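Local coordinates for protein choline dehydrogenase and related flavoproteins (Aspergillus oryzae, PDB 3Q9T) that oxidises formate as a formate oxidase of the glucose-methanol-choline oxidoreductase family, carrying 8-formyl-FAD at its catalytic site, at residues Pro52-Ala55 against Met56-Arg59; Arg170-Leu173 against Thr174-Trp177; Phe320-Asp323 against Asp324-Leu327; Ala369-Arg372 against Lys373-Ala377; Ile458-Arg461 against Glu462-Phe466. All coordinates share one frame; numbering follows the deposited sequence.

All five contacts are local, each spanning one or two turns. Contact 5 is buried and contact 4 lies at the surface; contacts 1, 2 and 3 are partly buried. Contact 1 alone comes near the flavin. Contacts 2, 4 and 5 are alpha-helical, whereas contact 1 is 3-10 and contact 3 starts a helix with a wider turn. Contact 2 meets contact 3 through Asn-172 and Phe-320, and contact 5 through Trp-177 and Phe-466; contact 5 reaches contact 4 through Ile-458 and Glu-370. The chemistry differs: a carboxylate shared by arginines in contact 5, a long lysine-glutamate pair in contact 2, an aspartate held by outside amides in contact 3, a tyrosine-water-lysine link in contact 4.

Contact 1 of 5, residues Pro52-Ala55 against Met56-Arg59; sequences PSSA and MDLR
A 3-10 turn on the way from helix 47-50 to strand 67-74 brings Ser-54 and Ala-55 against Asp-57 and Leu-58. The stronger bond runs from Leu-58 N to Ala-55 O, 2.8 Å, with the donor well above the carbonyl plane, as a turn this tight would give. One residue earlier, Asp-57 N approaches Ser-54 O at 2.9 Å, but the N-H...O angle is only 123° and the bond is weak. Water 2 links the two halves as well, donating to Ser-53 O (2.7 Å) and weakly accepting from Asp-57 N.

The side chains follow the turn. Leu-58 has CG beside its own backbone N (chi1 -66°), which brings CB and CG up to the Ala-55 oxygen, Leu-58 CB at 3.1 Å from Ala-55 O. Asp-57 CB sits 3.2 Å from Ser-54 O. Outside the turn, Ala-55 packs on Tyr-98, a residue that binds FAD, and both Ala-55 and Leu-58 touch Arg-208. The side chain of Arg-59 comes within about 5 Å of the bound 8-formyl-FAD. Consecutive bonds from residue i+3 back to residue i are the signature of a 3-10 turn, placed here beside the flavin site.

Contact 2 of 5, residues Arg170-Leu173 against Thr174-Trp177; sequences RENL and TKAW
The carboxylate of Glu-171 and the amide of Asn-172 both approach the end of Lys-175, one turn further along helix 167-179. Lys-175 CE is 3.9 Å from Glu-171 CD, and Lys-175 NZ is equally far from Glu-171 OE2, a long salt bridge. The two chains cross obliquely. Glu-171 is turned well off a staggered rotamer (chi1 134°), and this swings its end back toward the lysine; on this exposed flank the attraction is probably modest. Asn-172 runs alongside Lys-175 in the same direction, Asn-172 OD1 4.1 Å from Lys-175 NZ, while its ND2 is engaged by Pro-168 O.

The other flat groups find their partners elsewhere in the fold. The indole of Trp-177, with CG anti to the backbone N (chi1 -169°), leads off to pack on Leu-470 of helix 454-473, and its NE1 gives a hydrogen bond to Pro-183 O. The guanidinium of Arg-170 leaves the helix to form a salt bridge with Glu-354 and a bond to Ile-163 O. Leu-173 and Ala-176 complete the buried side, also against helix 454-473.

Regular alpha-helical bonds hold the backbone, among them Trp-177 N to Leu-173 O, 2.9 Å. The first carbonyl carries more: Arg-170 O accepts from both Thr-174 N and Thr-174 OG1, each at 2.9 Å, and the two donors reach it from opposite faces of its plane.

Contact 3 of 5, residues Phe320-Asp323 against Asp324-Leu327; sequences FGMD and DVLL
Asp-323 and Met-322 carry most of this contact, gripping the turn 324-327 by backbone and side chain alike. Met-322 O takes two amides. Leu-326 N arrives at 2.9 Å nearly along the C=O axis, with an N-H...O angle of 168°; Val-325 N, likewise at 2.9 Å, stands well above the carbonyl plane. One carbonyl thus holds two successive residues at the start of the helix.

The methionine side chain is bent at chi2 and chi3, which folds it back over the turn. Its CE rests against Val-325 CB at 3.7 Å, and its CB meets Leu-326 CD1 at 4.1 Å, so its two ends, CB and CE, touch Leu-326 and Val-325. The same side chain also touches Met-166.

Asp-323 contributes its own carbonyl, which accepts from Leu-327 N at 3.0 Å. Leu-327 lies alongside it, pointing the same way, with CD1 4.0 Å from Asp-323 OD2. The carboxylate is buried and doubly satisfied: OD1 receives the amide of His-416 and OD2 that of Phe-400. These bonds tie the start of helix 323-327 to the chain around residues 400 and 416.

Asp-324 forms salt bridges through OD2 to Lys-332 and through OD1 to Arg-328. Water 3 donates to Gly-321 O at 2.6 Å and only weakly accepts from Asp-324 N, which Asp-415 OD1 also meets. The i+3 and i+4 bonds start the short helix 323-327, which follows the loop after strand 308-316 and includes a wider pi-type turn at 324-327.

Contact 4 of 5, residues Ala369-Arg372 against Lys373-Ala377; sequences AEYR and KAKAA
Lys-375 runs past the ring of Tyr-371, one turn back on helix 369-377, and the two side chains make the main contact here. Lys-375 CD lies 3.9 Å from both Tyr-371 CE1 and Tyr-371 OH, set obliquely to the ring. The lysine is extended from CG onward, and with CG anti to the backbone N (chi1 177°) it travels out beside the phenol as far as the hydroxyl. There water 4 joins the polar ends, donating to Tyr-371 OH at 2.8 Å and accepting from Lys-375 NZ, also at 2.8 Å.

The backbone that carries them is regular alpha helix: Lys-375 N meets Tyr-371 O at 2.9 Å, and Lys-373 N meets Ala-369 O at 3.0 Å in a nearly straight bond. Ala-374 CB touches Glu-370 O at 3.6 Å.

A second shell fixes these groups. Tyr-371 OH is hydrogen-bonded to Asp-382, and its ring packs on Leu-455 of helix 454-473 and on Pro-383. Asp-368, just ahead of the helix, receives Tyr-371 N through OD2. The guanidinium of Arg-372 folds back so that Ala-369 CA lies 3.4 Å above one face, offset toward the rim, while NH1 bonds to Glu-366 O. With Tyr-371 buried and Arg-372 and Lys-373 exposed, this is a surface helix with one side, Tyr-371 and Ala-374, packed on Leu-455 of helix 454-473.

Contact 5 of 5, residues Ile458-Arg461 against Glu462-Phe466; sequences IAMR and EGIRF
Glu-462, buried on helix 454-473, opens the second segment as the hub of a salt-bridge network. Its OE2 receives Arg-461 NH1 at 2.9 Å in an almost straight bond (178°), on the anti side of the oxygen and in the guanidinium plane. The two chains run side by side, with carboxylate and guanidinium planes 78° apart.

Gly-463 follows, its N bonded to Ala-459 O at 2.8 Å. Ile-464 has CG1 beside its backbone N (chi1 -60°), which sends CD1 to 4.3 Å from Met-460 CG.

Arg-465 is modelled in two conformers. The one given takes the carboxylate side-on, NE on Glu-462 OE1 and NH2 on Glu-462 OE2, each at 3.0 Å, and two arginines then approach OE2 from opposite faces; the other conformer may not keep this grip. The shared carboxylate probably offsets the positive charge of the two guanidinium groups, Arg-461 NE and Arg-465 NH2 being 4.3 Å apart. Asp-368 adds a second salt bridge to Arg-461 NH1.

Phe-466 closes the segment on Leu-394 of strand 392-397. Around the helix, Met-460, Arg-461 and Ile-464 pack on helix 494-504, while Ala-459, Glu-462 and Arg-465 meet helix 362-365.

Contact 1 of 5, residues Pro52-Ala55 against Met56-Arg59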
loop_
_atom_site.group_PDB
_atom_site.type_symbol
_atom_site.label_atom_id
_atom_site.label_comp_id
_atom_site.label_asym_id
_atom_site.label_seq_id
_atom_site.Cartn_x
_atom_site.Cartn_y
_atom_site.Cartn_z
ATOM N N PRO A 52 22.296 19.949 9.153
ATOM C CA PRO A 52 20.826 20.007 9.105
ATOM C C PRO A 52 20.219 19.850 7.717
ATOM O O PRO A 52 19.104 19.332 7.627
ATOM C CB PRO A 52 20.502 21.386 9.686
ATOM C CG PRO A 52 21.664 21.673 10.595
ATOM C CD PRO A 52 22.871 21.075 9.902
ATOM N N SER A 53 20.907 20.266 6.659
ATOM C CA SER A 53 20.282 20.208 5.333
ATOM C C SER A 53 20.256 18.797 4.756
ATOM O O SER A 53 19.602 18.553 3.748
ATOM C CB SER A 53 20.934 21.188 4.339
ATOM O OG SER A 53 22.274 20.844 4.026
ATOM N N SER A 54 20.968 17.878 5.401
ATOM C CA SER A 54 21.025 16.485 4.970
ATOM C C SER A 54 19.917 15.621 5.582
ATOM O O SER A 54 19.778 14.460 5.210
ATOM C CB SER A 54 22.370 15.860 5.352
ATOM O OG SER A 54 23.420 16.318 4.529
ATOM N N ALA A 55 19.150 16.176 6.520
ATOM C CA ALA A 55 18.156 15.393 7.281
ATOM C C ALA A 55 17.312 14.441 6.429
ATOM O O ALA A 55 17.297 13.228 6.673
ATOM C CB ALA A 55 17.258 16.309 8.099
ATOM N N MET A 56 16.614 14.990 5.439
ATOM C CA MET A 56 15.759 14.183 4.573
ATOM C C MET A 56 16.500 13.025 3.907
ATOM O O MET A 56 15.941 11.944 3.732
ATOM C CB MET A 56 15.015 15.058 3.554
ATOM C CG MET A 56 14.065 16.000 4.248
ATOM S SD MET A 56 12.925 16.932 3.218
ATOM C CE MET A 56 14.018 18.227 2.635
ATOM N N ASP A 57 17.769 13.234 3.580
ATOM C CA ASP A 57 18.565 12.172 2.989
ATOM C C ASP A 57 18.787 11.003 3.942
ATOM O O ASP A 57 19.237 9.959 3.505
ATOM C CB ASP A 57 19.940 12.698 2.558
ATOM C CG ASP A 57 19.860 13.713 1.430
ATOM O OD1 ASP A 57 18.985 13.565 0.547
ATOM O OD2 ASP A 57 20.683 14.660 1.428
ATOM N N LEU A 58 18.514 11.181 5.237
ATOM C CA LEU A 58 18.685 10.091 6.211
ATOM C C LEU A 58 17.592 9.014 6.131
ATOM O O LEU A 58 17.738 7.935 6.715
ATOM C CB LEU A 58 18.763 10.623 7.646
ATOM C CG LEU A 58 19.978 11.476 8.004
ATOM C CD1 LEU A 58 19.741 12.189 9.331
ATOM C CD2 LEU A 58 21.262 10.656 8.039
ATOM N N ARG A 59 16.501 9.307 5.425
ATOM C CA ARG A 59 15.485 8.295 5.160
ATOM C C ARG A 59 16.098 7.172 4.327
ATOM O O ARG A 59 16.834 7.423 3.379
ATOM C CB ARG A 59 14.277 8.890 4.424
ATOM C CG ARG A 59 13.412 9.838 5.256
ATOM C CD ARG A 59 11.967 9.940 4.691
ATOM N NE ARG A 59 12.008 9.950 3.241
ATOM C CZ ARG A 59 11.228 9.237 2.442
ATOM N NH1 ARG A 59 10.279 8.445 2.930
ATOM N NH2 ARG A 59 11.400 9.331 1.133
HETATM O O HOH W 1 16.736 18.415 5.378
HETATM O O HOH W 2 17.936 16.529 3.338
#

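Contact 2 of 5, residues Arg170-Leu173 against Thr174-Trp177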
loop_
_atom_site.group_PDB
_atom_site.type_symbol
_atom_site.label_atom_id
_atom_site.label_comp_id
_atom_site.label_asym_id
_atom_site.label_seq_id
_atom_site.Cartn_x
_atom_site.Cartn_y
_atom_site.Cartn_z
ATOM N N ARG A 170 10.053 34.743 2.623
ATOM C CA ARG A 170 9.433 34.988 3.929
ATOM C C ARG A 170 8.533 36.221 3.929
ATOM O O ARG A 170 7.448 36.221 4.541
ATOM C CB ARG A 170 10.488 35.099 5.034
ATOM C CG ARG A 170 11.355 33.843 5.184
ATOM C CD ARG A 170 12.187 33.922 6.451
ATOM N NE ARG A 170 13.153 35.010 6.406
ATOM C CZ ARG A 170 14.361 34.912 5.857
ATOM N NH1 ARG A 170 14.763 33.771 5.301
ATOM N NH2 ARG A 170 15.170 35.960 5.862
ATOM N N GLU A 171 8.982 37.275 3.254
ATOM C CA GLU A 171 8.239 38.539 3.244
ATOM C C GLU A 171 6.901 38.391 2.509
ATOM O O GLU A 171 5.866 38.858 2.985
ATOM C CB GLU A 171 9.091 39.661 2.638
ATOM C CG GLU A 171 8.362 40.522 1.609
ATOM C CD GLU A 171 8.048 41.926 2.113
ATOM O OE1 GLU A 171 7.557 42.062 3.258
ATOM O OE2 GLU A 171 8.295 42.893 1.359
ATOM N N ASN A 172 6.915 37.711 1.367
ATOM C CA ASN A 172 5.672 37.429 0.642
ATOM C C ASN A 172 4.686 36.500 1.368
ATOM O O ASN A 172 3.474 36.736 1.340
ATOM C CB ASN A 172 5.974 36.911 -0.748
ATOM C CG ASN A 172 6.347 38.028 -1.707
ATOM O OD1 ASN A 172 5.480 38.719 -2.238
ATOM N ND2 ASN A 172 7.643 38.218 -1.919
ATOM N N LEU A 173 5.218 35.478 2.039
ATOM C CA LEU A 173 4.411 34.525 2.789
ATOM C C LEU A 173 3.747 35.247 3.939
ATOM O O LEU A 173 2.582 35.006 4.253
ATOM C CB LEU A 173 5.293 33.376 3.319
ATOM C CG LEU A 173 4.637 32.248 4.138
ATOM C CD1 LEU A 173 3.386 31.719 3.449
ATOM C CD2 LEU A 173 5.618 31.083 4.463
ATOM N N THR A 174 4.503 36.143 4.567
ATOM C CA THR A 174 3.989 36.911 5.689
ATOM C C THR A 174 2.842 37.813 5.226
ATOM O O THR A 174 1.761 37.838 5.837
ATOM C CB THR A 174 5.110 37.728 6.385
ATOM O OG1 THR A 174 6.046 36.825 6.994
ATOM C CG2 THR A 174 4.521 38.649 7.457
ATOM N N LYS A 175 3.076 38.522 4.127
ATOM C CA LYS A 175 2.058 39.394 3.533
ATOM C C LYS A 175 0.795 38.586 3.202
ATOM O O LYS A 175 -0.332 38.995 3.512
ATOM C CB LYS A 175 2.620 40.028 2.257
ATOM C CG LYS A 175 2.332 41.504 2.073
ATOM C CD LYS A 175 2.880 42.020 0.732
ATOM C CE LYS A 175 4.397 42.130 0.732
ATOM N NZ LYS A 175 4.952 42.411 -0.626
ATOM N N ALA A 176 0.997 37.427 2.575
ATOM C CA ALA A 176 -0.113 36.576 2.174
ATOM C C ALA A 176 -0.943 36.179 3.390
ATOM O O ALA A 176 -2.165 36.318 3.391
ATOM C CB ALA A 176 0.413 35.336 1.449
ATOM N N TRP A 177 -0.254 35.715 4.433
ATOM C CA TRP A 177 -0.888 35.274 5.669
ATOM C C TRP A 177 -1.761 36.356 6.294
ATOM O O TRP A 177 -2.922 36.115 6.652
ATOM C CB TRP A 177 0.183 34.816 6.678
ATOM C CG TRP A 177 -0.374 34.106 7.879
ATOM C CD1 TRP A 177 -0.721 34.662 9.074
ATOM C CD2 TRP A 177 -0.663 32.704 7.988
ATOM N NE1 TRP A 177 -1.205 33.698 9.920
ATOM C CE2 TRP A 177 -1.176 32.487 9.281
ATOM C CE3 TRP A 177 -0.525 31.615 7.122
ATOM C CZ2 TRP A 177 -1.565 31.221 9.730
ATOM C CZ3 TRP A 177 -0.907 30.354 7.566
ATOM C CH2 TRP A 177 -1.420 30.166 8.859
#

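Contact 3 of 5, residues Phe320-Asp323 against Asp324-Leu327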
loop_
_atom_site.group_PDB
_atom_site.type_symbol
_atom_site.label_atom_id
_atom_site.label_comp_id
_atom_site.label_asym_id
_atom_site.label_seq_id
_atom_site.Cartn_x
_atom_site.Cartn_y
_atom_site.Cartn_z
ATOM N N PHE A 320 12.895 31.636 -5.221
ATOM C CA PHE A 320 11.962 31.597 -4.091
ATOM C C PHE A 320 11.877 30.211 -3.450
ATOM O O PHE A 320 10.976 29.907 -2.680
ATOM C CB PHE A 320 10.595 32.164 -4.489
ATOM C CG PHE A 320 10.623 33.650 -4.722
ATOM C CD1 PHE A 320 10.360 34.533 -3.679
ATOM C CD2 PHE A 320 10.968 34.162 -5.964
ATOM C CE1 PHE A 320 10.407 35.894 -3.875
ATOM C CE2 PHE A 320 11.018 35.530 -6.174
ATOM C CZ PHE A 320 10.740 36.400 -5.128
ATOM N N GLY A 321 12.866 29.385 -3.756
ATOM C CA GLY A 321 13.060 28.136 -3.056
ATOM C C GLY A 321 14.524 27.786 -3.187
ATOM O O GLY A 321 15.231 28.429 -3.941
ATOM N N MET A 322 14.972 26.764 -2.475
ATOM C CA MET A 322 16.391 26.463 -2.385
ATOM C C MET A 322 16.862 25.327 -3.284
ATOM O O MET A 322 18.030 24.929 -3.229
ATOM C CB MET A 322 16.730 26.167 -0.927
ATOM C CG MET A 322 16.498 27.370 -0.019
ATOM S SD MET A 322 17.601 28.719 -0.465
ATOM C CE MET A 322 19.209 27.910 -0.342
ATOM N N ASP A 323 15.961 24.806 -4.112
ATOM C CA ASP A 323 16.271 23.660 -4.962
ATOM C C ASP A 323 17.571 23.830 -5.749
ATOM O O ASP A 323 18.390 22.906 -5.833
ATOM C CB ASP A 323 15.117 23.385 -5.935
ATOM C CG ASP A 323 13.776 23.240 -5.226
ATOM O OD1 ASP A 323 13.394 24.152 -4.456
ATOM O OD2 ASP A 323 13.107 22.206 -5.439
ATOM N N ASP A 324 17.756 25.005 -6.337
ATOM C CA ASP A 324 18.885 25.211 -7.243
ATOM C C ASP A 324 20.214 25.328 -6.496
ATOM O O ASP A 324 21.281 25.231 -7.092
ATOM C CB ASP A 324 18.666 26.436 -8.126
ATOM C CG ASP A 324 19.242 26.251 -9.523
ATOM O OD1 ASP A 324 18.993 25.185 -10.136
ATOM O OD2 ASP A 324 19.955 27.163 -10.002
ATOM N N VAL A 325 20.132 25.536 -5.189
ATOM C CA VAL A 325 21.320 25.692 -4.377
ATOM C C VAL A 325 21.666 24.396 -3.657
ATOM O O VAL A 325 22.821 23.978 -3.640
ATOM C CB VAL A 325 21.138 26.800 -3.337
ATOM C CG1 VAL A 325 22.419 26.971 -2.536
ATOM C CG2 VAL A 325 20.710 28.116 -4.013
ATOM N N LEU A 326 20.659 23.748 -3.081
ATOM C CA LEU A 326 20.912 22.591 -2.236
ATOM C C LEU A 326 20.659 21.243 -2.908
ATOM O O LEU A 326 21.370 20.266 -2.643
ATOM C CB LEU A 326 20.117 22.706 -0.938
ATOM C CG LEU A 326 20.558 23.882 -0.062
ATOM C CD1 LEU A 326 19.585 24.104 1.102
ATOM C CD2 LEU A 326 21.974 23.645 0.438
ATOM N N LEU A 327 19.665 21.191 -3.785
ATOM C CA LEU A 327 19.204 19.916 -4.322
ATOM C C LEU A 327 19.952 19.447 -5.559
ATOM O O LEU A 327 20.159 18.250 -5.741
ATOM C CB LEU A 327 17.711 19.975 -4.649
ATOM C CG LEU A 327 16.731 19.237 -3.738
ATOM C CD1 LEU A 327 15.399 19.099 -4.472
ATOM C CD2 LEU A 327 17.275 17.862 -3.331
HETATM O O HOH W 3 17.168 28.284 -5.687
#

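Contact 4 of 5, residues Ala369-Arg372 against Lys373-Ala377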
loop_
_atom_site.group_PDB
_atom_site.type_symbol
_atom_site.label_atom_id
_atom_site.label_comp_id
_atom_site.label_asym_id
_atom_site.label_seq_id
_atom_site.Cartn_x
_atom_site.Cartn_y
_atom_site.Cartn_z
ATOM N N ALA A 369 -21.660 20.411 5.102
ATOM C CA ALA A 369 -22.885 19.946 5.772
ATOM C C ALA A 369 -22.594 18.874 6.825
ATOM O O ALA A 369 -23.122 18.917 7.931
ATOM C CB ALA A 369 -23.895 19.422 4.754
ATOM N N GLU A 370 -21.755 17.907 6.471
ATOM C CA GLU A 370 -21.373 16.870 7.424
ATOM C C GLU A 370 -20.666 17.403 8.698
ATOM O O GLU A 370 -21.019 17.010 9.807
ATOM C CB GLU A 370 -20.567 15.762 6.741
ATOM C CG GLU A 370 -20.284 14.594 7.674
ATOM C CD GLU A 370 -19.493 13.473 7.019
ATOM O OE1 GLU A 370 -18.738 12.787 7.749
ATOM O OE2 GLU A 370 -19.627 13.277 5.786
ATOM N N TYR A 371 -19.684 18.293 8.557
ATOM C CA TYR A 371 -19.072 18.884 9.753
ATOM C C TYR A 371 -20.107 19.596 10.606
ATOM O O TYR A 371 -20.105 19.463 11.831
ATOM C CB TYR A 371 -17.928 19.860 9.430
ATOM C CG TYR A 371 -17.418 20.566 10.671
ATOM C CD1 TYR A 371 -17.980 21.765 11.101
ATOM C CD2 TYR A 371 -16.403 20.014 11.440
ATOM C CE1 TYR A 371 -17.527 22.413 12.234
ATOM C CE2 TYR A 371 -15.947 20.649 12.585
ATOM C CZ TYR A 371 -16.515 21.845 12.976
ATOM O OH TYR A 371 -16.064 22.465 14.108
ATOM N N ARG A 372 -20.986 20.355 9.960
ATOM C CA ARG A 372 -22.004 21.106 10.684
ATOM C C ARG A 372 -22.852 20.170 11.537
ATOM O O ARG A 372 -23.074 20.426 12.722
ATOM C CB ARG A 372 -22.900 21.913 9.721
ATOM C CG ARG A 372 -22.281 23.213 9.228
ATOM C CD ARG A 372 -23.322 24.185 8.637
ATOM N NE ARG A 372 -24.199 23.541 7.661
ATOM C CZ ARG A 372 -23.933 23.432 6.366
ATOM N NH1 ARG A 372 -22.807 23.924 5.867
ATOM N NH2 ARG A 372 -24.796 22.823 5.568
ATOM N N LYS A 373 -23.324 19.087 10.927
ATOM C CA LYS A 373 -24.101 18.067 11.630
ATOM C C LYS A 373 -23.312 17.398 12.774
ATOM O O LYS A 373 -23.843 17.167 13.860
ATOM C CB LYS A 373 -24.565 17.007 10.632
ATOM C CG LYS A 373 -25.384 15.897 11.248
ATOM C CD LYS A 373 -25.444 14.682 10.337
ATOM C CE LYS A 373 -26.053 15.021 8.990
ATOM N NZ LYS A 373 -25.687 13.981 7.976
ATOM N N ALA A 374 -22.040 17.091 12.541
ATOM C CA ALA A 374 -21.240 16.434 13.577
ATOM C C ALA A 374 -21.028 17.367 14.771
ATOM O O ALA A 374 -21.064 16.938 15.910
ATOM C CB ALA A 374 -19.898 15.964 13.018
ATOM N N LYS A 375 -20.799 18.644 14.492
ATOM C CA LYS A 375 -20.603 19.628 15.543
ATOM C C LYS A 375 -21.871 19.797 16.362
ATOM O O LYS A 375 -21.830 19.853 17.587
ATOM C CB LYS A 375 -20.205 20.981 14.962
ATOM C CG LYS A 375 -20.051 22.061 16.034
ATOM C CD LYS A 375 -19.596 23.353 15.408
ATOM C CE LYS A 375 -19.057 24.290 16.471
ATOM N NZ LYS A 375 -18.661 25.597 15.889
ATOM N N ALA A 376 -22.998 19.910 15.675
ATOM C CA ALA A 376 -24.274 19.997 16.368
ATOM C C ALA A 376 -24.452 18.740 17.228
ATOM O O ALA A 376 -24.792 18.834 18.400
ATOM C CB ALA A 376 -25.412 20.155 15.370
ATOM N N ALA A 377 -24.172 17.572 16.653
ATOM C CA ALA A 377 -24.316 16.300 17.373
ATOM C C ALA A 377 -23.410 16.213 18.596
ATOM O O ALA A 377 -23.660 15.433 19.509
ATOM C CB ALA A 377 -24.070 15.119 16.444
HETATM O O HOH W 4 -16.274 25.204 14.528
#

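Contact 5 of 5, residues Ile458-Arg461 against Glu462-Phe466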
loop_
_atom_site.group_PDB
_atom_site.type_symbol
_atom_site.label_atom_id
_atom_site.label_comp_id
_atom_site.label_asym_id
_atom_site.label_seq_id
_atom_site.Cartn_x
_atom_site.Cartn_y
_atom_site.Cartn_z
ATOM N N ILE A 458 -12.492 15.404 5.939
ATOM C CA ILE A 458 -13.099 16.702 5.637
ATOM C C ILE A 458 -12.214 17.847 6.128
ATOM O O ILE A 458 -12.027 18.831 5.424
ATOM C CB ILE A 458 -14.522 16.808 6.234
ATOM C CG1 ILE A 458 -15.455 15.902 5.443
ATOM C CG2 ILE A 458 -15.015 18.248 6.246
ATOM C CD1 ILE A 458 -16.624 15.395 6.223
ATOM N N ALA A 459 -11.652 17.705 7.324
ATOM C CA ALA A 459 -10.750 18.724 7.846
ATOM C C ALA A 459 -9.474 18.809 7.005
ATOM O O ALA A 459 -9.018 19.906 6.659
ATOM C CB ALA A 459 -10.410 18.446 9.318
ATOM N N MET A 460 -8.900 17.655 6.667
ATOM C CA MET A 460 -7.664 17.646 5.888
ATOM C C MET A 460 -7.887 18.291 4.537
ATOM O O MET A 460 -7.079 19.106 4.095
ATOM C CB MET A 460 -7.084 16.238 5.715
ATOM C CG MET A 460 -5.816 16.237 4.863
ATOM S SD MET A 460 -4.497 17.184 5.653
ATOM C CE MET A 460 -3.771 15.908 6.732
ATOM N N ARG A 461 -8.988 17.928 3.888
ATOM C CA ARG A 461 -9.409 18.600 2.652
ATOM C C ARG A 461 -9.438 20.125 2.846
ATOM O O ARG A 461 -8.841 20.884 2.077
ATOM C CB ARG A 461 -10.797 18.111 2.242
ATOM C CG ARG A 461 -11.336 18.710 0.949
ATOM C CD ARG A 461 -12.742 19.216 1.190
ATOM N NE ARG A 461 -13.671 18.121 1.340
ATOM C CZ ARG A 461 -14.842 18.186 1.961
ATOM N NH1 ARG A 461 -15.268 19.317 2.525
ATOM N NH2 ARG A 461 -15.596 17.095 2.003
ATOM N N GLU A 462 -10.136 20.571 3.881
ATOM C CA GLU A 462 -10.296 22.006 4.113
ATOM C C GLU A 462 -9.008 22.730 4.502
ATOM O O GLU A 462 -8.898 23.935 4.294
ATOM C CB GLU A 462 -11.407 22.267 5.132
ATOM C CG GLU A 462 -12.781 21.822 4.619
ATOM C CD GLU A 462 -13.085 22.409 3.251
ATOM O OE1 GLU A 462 -12.798 23.608 3.058
ATOM O OE2 GLU A 462 -13.575 21.675 2.369
ATOM N N GLY A 463 -8.035 22.006 5.061
ATOM C CA GLY A 463 -6.762 22.619 5.408
ATOM C C GLY A 463 -5.859 22.764 4.193
ATOM O O GLY A 463 -5.020 23.658 4.125
ATOM N N ILE A 464 -6.006 21.846 3.244
ATOM C CA ILE A 464 -5.427 22.012 1.929
ATOM C C ILE A 464 -6.082 23.237 1.256
ATOM O O ILE A 464 -5.388 24.081 0.703
ATOM C CB ILE A 464 -5.633 20.739 1.073
ATOM C CG1 ILE A 464 -4.965 19.529 1.743
ATOM C CG2 ILE A 464 -5.070 20.922 -0.337
ATOM C CD1 ILE A 464 -5.266 18.189 1.031
ATOM N N ARG A 465 -7.407 23.364 1.323
ATOM C CA ARG A 465 -8.063 24.508 0.680
ATOM C C ARG A 465 -7.564 25.827 1.298
ATOM O O ARG A 465 -7.147 26.736 0.580
ATOM C CB ARG A 465 -9.587 24.409 0.740
ATOM C CG ARG A 465 -10.298 25.355 -0.255
ATOM C CD ARG A 465 -11.809 25.384 -0.012
ATOM N NE ARG A 465 -12.333 24.036 0.168
ATOM C CZ ARG A 465 -12.512 23.160 -0.816
ATOM N NH1 ARG A 465 -12.219 23.494 -2.071
ATOM N NH2 ARG A 465 -12.977 21.942 -0.542
ATOM N N PHE A 466 -7.583 25.916 2.624
ATOM C CA PHE A 466 -7.018 27.075 3.307
ATOM C C PHE A 466 -5.601 27.396 2.813
ATOM O O PHE A 466 -5.293 28.556 2.552
ATOM C CB PHE A 466 -7.013 26.855 4.818
ATOM C CG PHE A 466 -6.207 27.866 5.583
ATOM C CD1 PHE A 466 -6.837 28.864 6.315
ATOM C CD2 PHE A 466 -4.813 27.808 5.590
ATOM C CE1 PHE A 466 -6.098 29.795 7.032
ATOM C CE2 PHE A 466 -4.066 28.730 6.298
ATOM C CZ PHE A 466 -4.705 29.727 7.025
#